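Local coordinates for StAR-related lipid transfer protein 5 (Homo sapiens, PDB 2R55), which probably binds cholesterol or other sterols and may carry these or other lipids within the cell, at residues R94-E99 against R217-L222; E99-E105 against S117-P122. All blocks are in the same frame, centred on the assembly; numbering follows the deposited sequence.

Interaction 1. Residues R94-E99 against R217-L222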
loop_
_atom_site.group_PDB
_atom_site.type_symbol
_atom_site.label_atom_id
_atom_site.label_comp_id
_atom_site.label_asym_id
_atom_site.label_seq_id
_atom_site.Cartn_x
_atom_site.Cartn_y
_atom_site.Cartn_z
ATOM N N ARG A 94 4.077 -3.472 10.336
ATOM C CA ARG A 94 2.725 -3.273 9.784
ATOM C C ARG A 94 1.602 -4.170 10.385
ATOM O O ARG A 94 0.457 -3.726 10.528
ATOM C CB ARG A 94 2.756 -3.337 8.249
ATOM C CG ARG A 94 1.617 -2.587 7.580
ATOM C CD ARG A 94 2.114 -1.754 6.433
ATOM N NE ARG A 94 1.632 -2.199 5.126
ATOM C CZ ARG A 94 0.493 -1.798 4.561
ATOM N NH1 ARG A 94 -0.311 -0.957 5.203
ATOM N NH2 ARG A 94 0.145 -2.249 3.356
ATOM N N VAL A 95 1.949 -5.406 10.752
ATOM C CA VAL A 95 1.012 -6.365 11.370
ATOM C C VAL A 95 0.289 -5.767 12.574
ATOM O O VAL A 95 -0.898 -6.001 12.779
ATOM C CB VAL A 95 1.750 -7.665 11.819
ATOM C CG1 VAL A 95 0.840 -8.592 12.664
ATOM C CG2 VAL A 95 2.299 -8.408 10.612
ATOM N N LYS A 96 1.027 -4.996 13.361
ATOM C CA LYS A 96 0.519 -4.397 14.580
ATOM C C LYS A 96 -0.597 -3.378 14.327
ATOM O O LYS A 96 -1.768 -3.650 14.570
ATOM C CB LYS A 96 1.681 -3.752 15.341
ATOM C CG LYS A 96 1.334 -3.198 16.698
ATOM C CD LYS A 96 0.791 -4.299 17.551
ATOM C CE LYS A 96 0.967 -4.011 19.013
ATOM N NZ LYS A 96 0.384 -5.165 19.714
ATOM N N TRP A 97 -0.221 -2.218 13.805
ATOM C CA TRP A 97 -1.074 -1.036 13.840
ATOM C C TRP A 97 -2.131 -0.954 12.746
ATOM O O TRP A 97 -3.118 -0.243 12.903
ATOM C CB TRP A 97 -0.209 0.227 13.814
ATOM C CG TRP A 97 0.715 0.297 12.633
ATOM C CD1 TRP A 97 2.009 -0.128 12.585
ATOM C CD2 TRP A 97 0.412 0.818 11.335
ATOM N NE1 TRP A 97 2.537 0.103 11.337
ATOM C CE2 TRP A 97 1.579 0.682 10.548
ATOM C CE3 TRP A 97 -0.727 1.397 10.758
ATOM C CZ2 TRP A 97 1.640 1.099 9.210
ATOM C CZ3 TRP A 97 -0.673 1.799 9.421
ATOM C CH2 TRP A 97 0.504 1.646 8.664
ATOM N N ASP A 98 -1.925 -1.650 11.634
ATOM C CA ASP A 98 -2.846 -1.526 10.501
ATOM C C ASP A 98 -4.022 -2.491 10.600
ATOM O O ASP A 98 -3.873 -3.695 10.369
ATOM C CB ASP A 98 -2.104 -1.724 9.179
ATOM C CG ASP A 98 -3.003 -1.526 7.963
ATOM O OD1 ASP A 98 -3.961 -0.716 8.003
ATOM O OD2 ASP A 98 -2.726 -2.183 6.947
ATOM N N GLU A 99 -5.197 -1.953 10.921
ATOM C CA GLU A 99 -6.387 -2.783 11.141
ATOM C C GLU A 99 -6.671 -3.749 9.989
ATOM O O GLU A 99 -7.353 -4.748 10.178
ATOM C CB GLU A 99 -7.627 -1.924 11.467
ATOM C CG GLU A 99 -8.122 -1.023 10.328
ATOM C CD GLU A 99 -9.594 -0.611 10.451
ATOM O OE1 GLU A 99 -10.112 -0.505 11.584
ATOM O OE2 GLU A 99 -10.229 -0.377 9.393
ATOM N N ARG A 217 -8.730 5.582 7.533
ATOM C CA ARG A 217 -8.430 4.751 8.695
ATOM C C ARG A 217 -6.964 4.339 8.745
ATOM O O ARG A 217 -6.378 4.214 9.827
ATOM C CB ARG A 217 -9.311 3.485 8.676
ATOM C CG ARG A 217 -10.565 3.589 9.515
ATOM C CD ARG A 217 -11.772 2.930 8.836
ATOM N NE ARG A 217 -12.790 2.542 9.824
ATOM C CZ ARG A 217 -13.574 3.398 10.484
ATOM N NH1 ARG A 217 -13.492 4.716 10.266
ATOM N NH2 ARG A 217 -14.443 2.934 11.371
ATOM N N PHE A 218 -6.391 4.097 7.566
ATOM C CA PHE A 218 -4.982 3.734 7.436
ATOM C C PHE A 218 -4.103 4.844 8.043
ATOM O O PHE A 218 -3.221 4.578 8.872
ATOM C CB PHE A 218 -4.666 3.465 5.968
ATOM C CG PHE A 218 -3.198 3.315 5.653
ATOM C CD1 PHE A 218 -2.568 2.076 5.751
ATOM C CD2 PHE A 218 -2.456 4.405 5.193
ATOM C CE1 PHE A 218 -1.203 1.947 5.419
ATOM C CE2 PHE A 218 -1.103 4.274 4.885
ATOM C CZ PHE A 218 -0.477 3.046 4.994
ATOM N N TYR A 219 -4.389 6.089 7.668
ATOM C CA TYR A 219 -3.624 7.231 8.160
ATOM C C TYR A 219 -3.903 7.495 9.620
ATOM O O TYR A 219 -2.978 7.802 10.383
ATOM C CB TYR A 219 -3.894 8.497 7.330
ATOM C CG TYR A 219 -3.110 8.574 6.045
ATOM C CD1 TYR A 219 -3.472 7.807 4.933
ATOM C CD2 TYR A 219 -2.015 9.433 5.931
ATOM C CE1 TYR A 219 -2.759 7.880 3.766
ATOM C CE2 TYR A 219 -1.299 9.517 4.757
ATOM C CZ TYR A 219 -1.674 8.740 3.675
ATOM O OH TYR A 219 -0.948 8.827 2.504
ATOM N N ALA A 220 -5.171 7.404 10.005
ATOM C CA ALA A 220 -5.523 7.500 11.418
ATOM C C ALA A 220 -4.660 6.529 12.238
ATOM O O ALA A 220 -4.048 6.930 13.219
ATOM C CB ALA A 220 -7.010 7.243 11.632
ATOM N N ASN A 221 -4.577 5.272 11.803
ATOM C CA ASN A 221 -3.782 4.241 12.492
ATOM C C ASN A 221 -2.302 4.560 12.484
ATOM O O ASN A 221 -1.660 4.583 13.530
ATOM C CB ASN A 221 -3.983 2.858 11.851
ATOM C CG ASN A 221 -5.269 2.185 12.273
ATOM O OD1 ASN A 221 -5.963 2.633 13.192
ATOM N ND2 ASN A 221 -5.598 1.084 11.598
ATOM N N LEU A 222 -1.765 4.797 11.293
ATOM C CA LEU A 222 -0.358 5.153 11.139
ATOM C C LEU A 222 0.090 6.242 12.125
ATOM O O LEU A 222 1.195 6.162 12.668
ATOM C CB LEU A 222 -0.074 5.571 9.696
ATOM C CG LEU A 222 1.350 5.707 9.135
ATOM C CD1 LEU A 222 1.848 7.135 9.241
ATOM C CD2 LEU A 222 2.339 4.731 9.759
#
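Trp97 carries this contact, its ring pressed against one flank of the helix at Phe218, Asn221 and Leu222. Its CB already points toward that helix. CG sits between the backbone N and the carbonyl carbon (chi1 56°), and the indole lies across the helix, reaching past Asn221 and Leu222 to Phe218. Trp97 CE3 lies 3.7 Å from Asn221 CB, which comes in at the ring edge. Trp97 CZ3 comes up to the helix backbone, 3.8 Å from Leu222 CA. Trp97 CH2 meets Phe218 CE1 at 3.7 Å; the two planes meet obliquely, 57° apart. Trp97 CZ2 lies under Leu222 CD2, whose methyl makes a CH-pi contact 4.0 Å from the centroid of the six-membered ring. Asp98 CB sits over the rim of the opposite face. At the far side of the indole, NE1 donates a hydrogen bond to Cys85 O, which fixes the ring's turn. Helix 204-227 is the long C-terminal helix of the START domain, and the contact docks residues 94-97 onto it. Phe218 also packs edge-to-face with Phe194 on strand 188-197. Arg94 bends at chi2 and chi3, bringing NH1 in at the edge of the Phe218 ring. Arg94 NH1 also lies 3.2 Å from Asp98 OD2, a bridge of charges alone. On the exposed border, Glu99 OE2 and Arg217 NE form a long salt bridge, 3.9 Å apart.

Interaction 2. Residues E99-E105 against S117-P122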
loop_
_atom_site.group_PDB
_atom_site.type_symbol
_atom_site.label_atom_id
_atom_site.label_comp_id
_atom_site.label_asym_id
_atom_site.label_seq_id
_atom_site.Cartn_x
_atom_site.Cartn_y
_atom_site.Cartn_z
ATOM N N GLU A 99 -5.197 -1.953 10.921
ATOM C CA GLU A 99 -6.387 -2.783 11.141
ATOM C C GLU A 99 -6.671 -3.749 9.989
ATOM O O GLU A 99 -7.353 -4.748 10.178
ATOM C CB GLU A 99 -7.627 -1.924 11.467
ATOM C CG GLU A 99 -8.122 -1.023 10.328
ATOM C CD GLU A 99 -9.594 -0.611 10.451
ATOM O OE1 GLU A 99 -10.112 -0.505 11.584
ATOM O OE2 GLU A 99 -10.229 -0.377 9.393
ATOM N N ASN A 100 -6.122 -3.444 8.809
ATOM C CA ASN A 100 -6.362 -4.218 7.587
ATOM C C ASN A 100 -5.330 -5.283 7.237
ATOM O O ASN A 100 -5.289 -5.766 6.092
ATOM C CB ASN A 100 -6.517 -3.279 6.400
ATOM C CG ASN A 100 -7.950 -3.092 6.002
ATOM O OD1 ASN A 100 -8.779 -3.979 6.188
ATOM N ND2 ASN A 100 -8.253 -1.936 5.439
ATOM N N VAL A 101 -4.511 -5.648 8.216
ATOM C CA VAL A 101 -3.419 -6.587 8.003
ATOM C C VAL A 101 -3.314 -7.521 9.196
ATOM O O VAL A 101 -3.179 -7.073 10.333
ATOM C CB VAL A 101 -2.061 -5.845 7.743
ATOM C CG1 VAL A 101 -0.857 -6.763 7.988
ATOM C CG2 VAL A 101 -2.014 -5.280 6.327
ATOM N N THR A 102 -3.377 -8.816 8.924
ATOM C CA THR A 102 -3.288 -9.827 9.968
ATOM C C THR A 102 -2.023 -10.666 9.840
ATOM O O THR A 102 -1.467 -11.110 10.844
ATOM C CB THR A 102 -4.526 -10.748 9.982
ATOM O OG1 THR A 102 -4.963 -10.996 8.638
ATOM C CG2 THR A 102 -5.661 -10.090 10.741
ATOM N N GLY A 103 -1.571 -10.874 8.607
ATOM C CA GLY A 103 -0.397 -11.699 8.339
ATOM C C GLY A 103 0.524 -11.117 7.282
ATOM O O GLY A 103 0.110 -10.879 6.161
ATOM N N PHE A 104 1.779 -10.886 7.656
ATOM C CA PHE A 104 2.806 -10.428 6.729
ATOM C C PHE A 104 4.000 -11.390 6.772
ATOM O O PHE A 104 4.611 -11.612 7.828
ATOM C CB PHE A 104 3.233 -9.009 7.092
ATOM C CG PHE A 104 4.045 -8.319 6.031
ATOM C CD1 PHE A 104 3.439 -7.811 4.894
ATOM C CD2 PHE A 104 5.417 -8.161 6.183
ATOM C CE1 PHE A 104 4.189 -7.162 3.913
ATOM C CE2 PHE A 104 6.177 -7.512 5.203
ATOM C CZ PHE A 104 5.558 -7.010 4.070
ATOM N N GLU A 105 4.303 -11.984 5.623
ATOM C CA GLU A 105 5.386 -12.956 5.491
ATOM C C GLU A 105 6.298 -12.496 4.358
ATOM O O GLU A 105 5.811 -12.101 3.286
ATOM C CB GLU A 105 4.829 -14.362 5.181
ATOM C CG GLU A 105 4.097 -15.077 6.332
ATOM C CD GLU A 105 3.133 -16.190 5.859
ATOM O OE1 GLU A 105 2.951 -17.179 6.589
ATOM O OE2 GLU A 105 2.535 -16.088 4.769
ATOM N N SER A 117 6.258 -10.940 -1.010
ATOM C CA SER A 117 5.567 -10.955 0.270
ATOM C C SER A 117 4.124 -11.440 0.179
ATOM O O SER A 117 3.466 -11.277 -0.850
ATOM C CB SER A 117 5.599 -9.569 0.907
ATOM O OG SER A 117 4.714 -8.684 0.245
ATOM N N ARG A 118 3.654 -12.049 1.266
ATOM C CA ARG A 118 2.261 -12.433 1.418
ATOM C C ARG A 118 1.659 -11.556 2.501
ATOM O O ARG A 118 2.243 -11.393 3.564
ATOM C CB ARG A 118 2.143 -13.918 1.786
ATOM C CG ARG A 118 0.723 -14.392 2.125
ATOM C CD ARG A 118 0.676 -15.886 2.303
ATOM N NE ARG A 118 -0.248 -16.257 3.367
ATOM C CZ ARG A 118 -1.506 -16.648 3.180
ATOM N NH1 ARG A 118 -2.010 -16.744 1.952
ATOM N NH2 ARG A 118 -2.261 -16.956 4.227
ATOM N N THR A 119 0.499 -10.983 2.210
ATOM C CA THR A 119 -0.198 -10.106 3.134
ATOM C C THR A 119 -1.621 -10.632 3.363
ATOM O O THR A 119 -2.342 -10.919 2.405
ATOM C CB THR A 119 -0.251 -8.678 2.571
ATOM O OG1 THR A 119 1.082 -8.234 2.279
ATOM C CG2 THR A 119 -0.902 -7.714 3.558
ATOM N N SER A 120 -2.017 -10.756 4.627
ATOM C CA SER A 120 -3.352 -11.220 4.984
ATOM C C SER A 120 -4.168 -10.061 5.525
ATOM O O SER A 120 -3.732 -9.363 6.435
ATOM C CB SER A 120 -3.291 -12.317 6.049
ATOM O OG SER A 120 -2.380 -13.351 5.717
ATOM N N THR A 121 -5.348 -9.861 4.946
ATOM C CA THR A 121 -6.295 -8.852 5.406
ATOM C C THR A 121 -7.360 -9.604 6.185
ATOM O O THR A 121 -7.555 -10.799 5.961
ATOM C CB THR A 121 -6.967 -8.083 4.212
ATOM O OG1 THR A 121 -7.733 -8.993 3.402
ATOM C CG2 THR A 121 -5.928 -7.387 3.352
ATOM N N PRO A 122 -8.051 -8.925 7.113
ATOM C CA PRO A 122 -9.103 -9.670 7.784
ATOM C C PRO A 122 -10.402 -9.393 7.047
ATOM O O PRO A 122 -10.361 -8.780 5.988
ATOM C CB PRO A 122 -9.120 -9.044 9.175
ATOM C CG PRO A 122 -8.708 -7.581 8.924
ATOM C CD PRO A 122 -7.958 -7.538 7.610
#
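Strands 103-105 and 117-120 run antiparallel, with 176° between their directions, and form part of the hairpin of strands 103-109 and 114-120. A classic beta bulge marks one end, where Thr102 and Gly103 both face Ser120. Thr102 N gives Ser120 O a short, nearly straight bond of 2.6 Å. Thr102 OG1 adds a weak bond to this oxygen. Gly103 N makes another weak bond to Ser120 O, 3.4 Å. Beyond the bulge, Glu105 and Arg118 form a regular hydrogen-bonded pair. Phe104 and Thr119 form the non-hydrogen-bonded pair and share a face of the sheet. The phenyl ring turns one edge to its neighbour, with Phe104 CD1 3.5 Å from Thr119 OG1, and CE1 reaches on toward Ser117 OG. An alanine in place of Phe104 would remove that ring and is likely to open a gap beside Thr119 and Ser117. Past the strand ends, Pro122 CG rests 3.4 Å from Glu99 O. Glu105 and Arg118 lie side by side on the other face. The buried Arg118 has its main ionic partner in Asp133, through NH1. Arg118 NE forms a salt bridge with Glu105 OE2, 3.1 Å; its hydrogen bond is weak, with an N-H...O angle of 120°.

How the interactions relate
The centres of both contacts lie about 11 Å from the centre of the chain, and both mix buried with exposed residues. They join different elements. Interaction 1 sets residues 94-97 on the C-terminal helix, through a buried aromatic and aliphatic patch. Interaction 2 pairs two neighbouring strands, mainly through backbone bonds. Along the chain, interaction 2 is nested inside the loop closed by interaction 1. Glu99 belongs to both, with its side chain in the one and its backbone in the other. The two also touch through Val95, whose CG2 packs 3.7 Å from Phe104 CB. In each, an exposed glutamate meets an arginine, exposed in interaction 1 and buried in interaction 2.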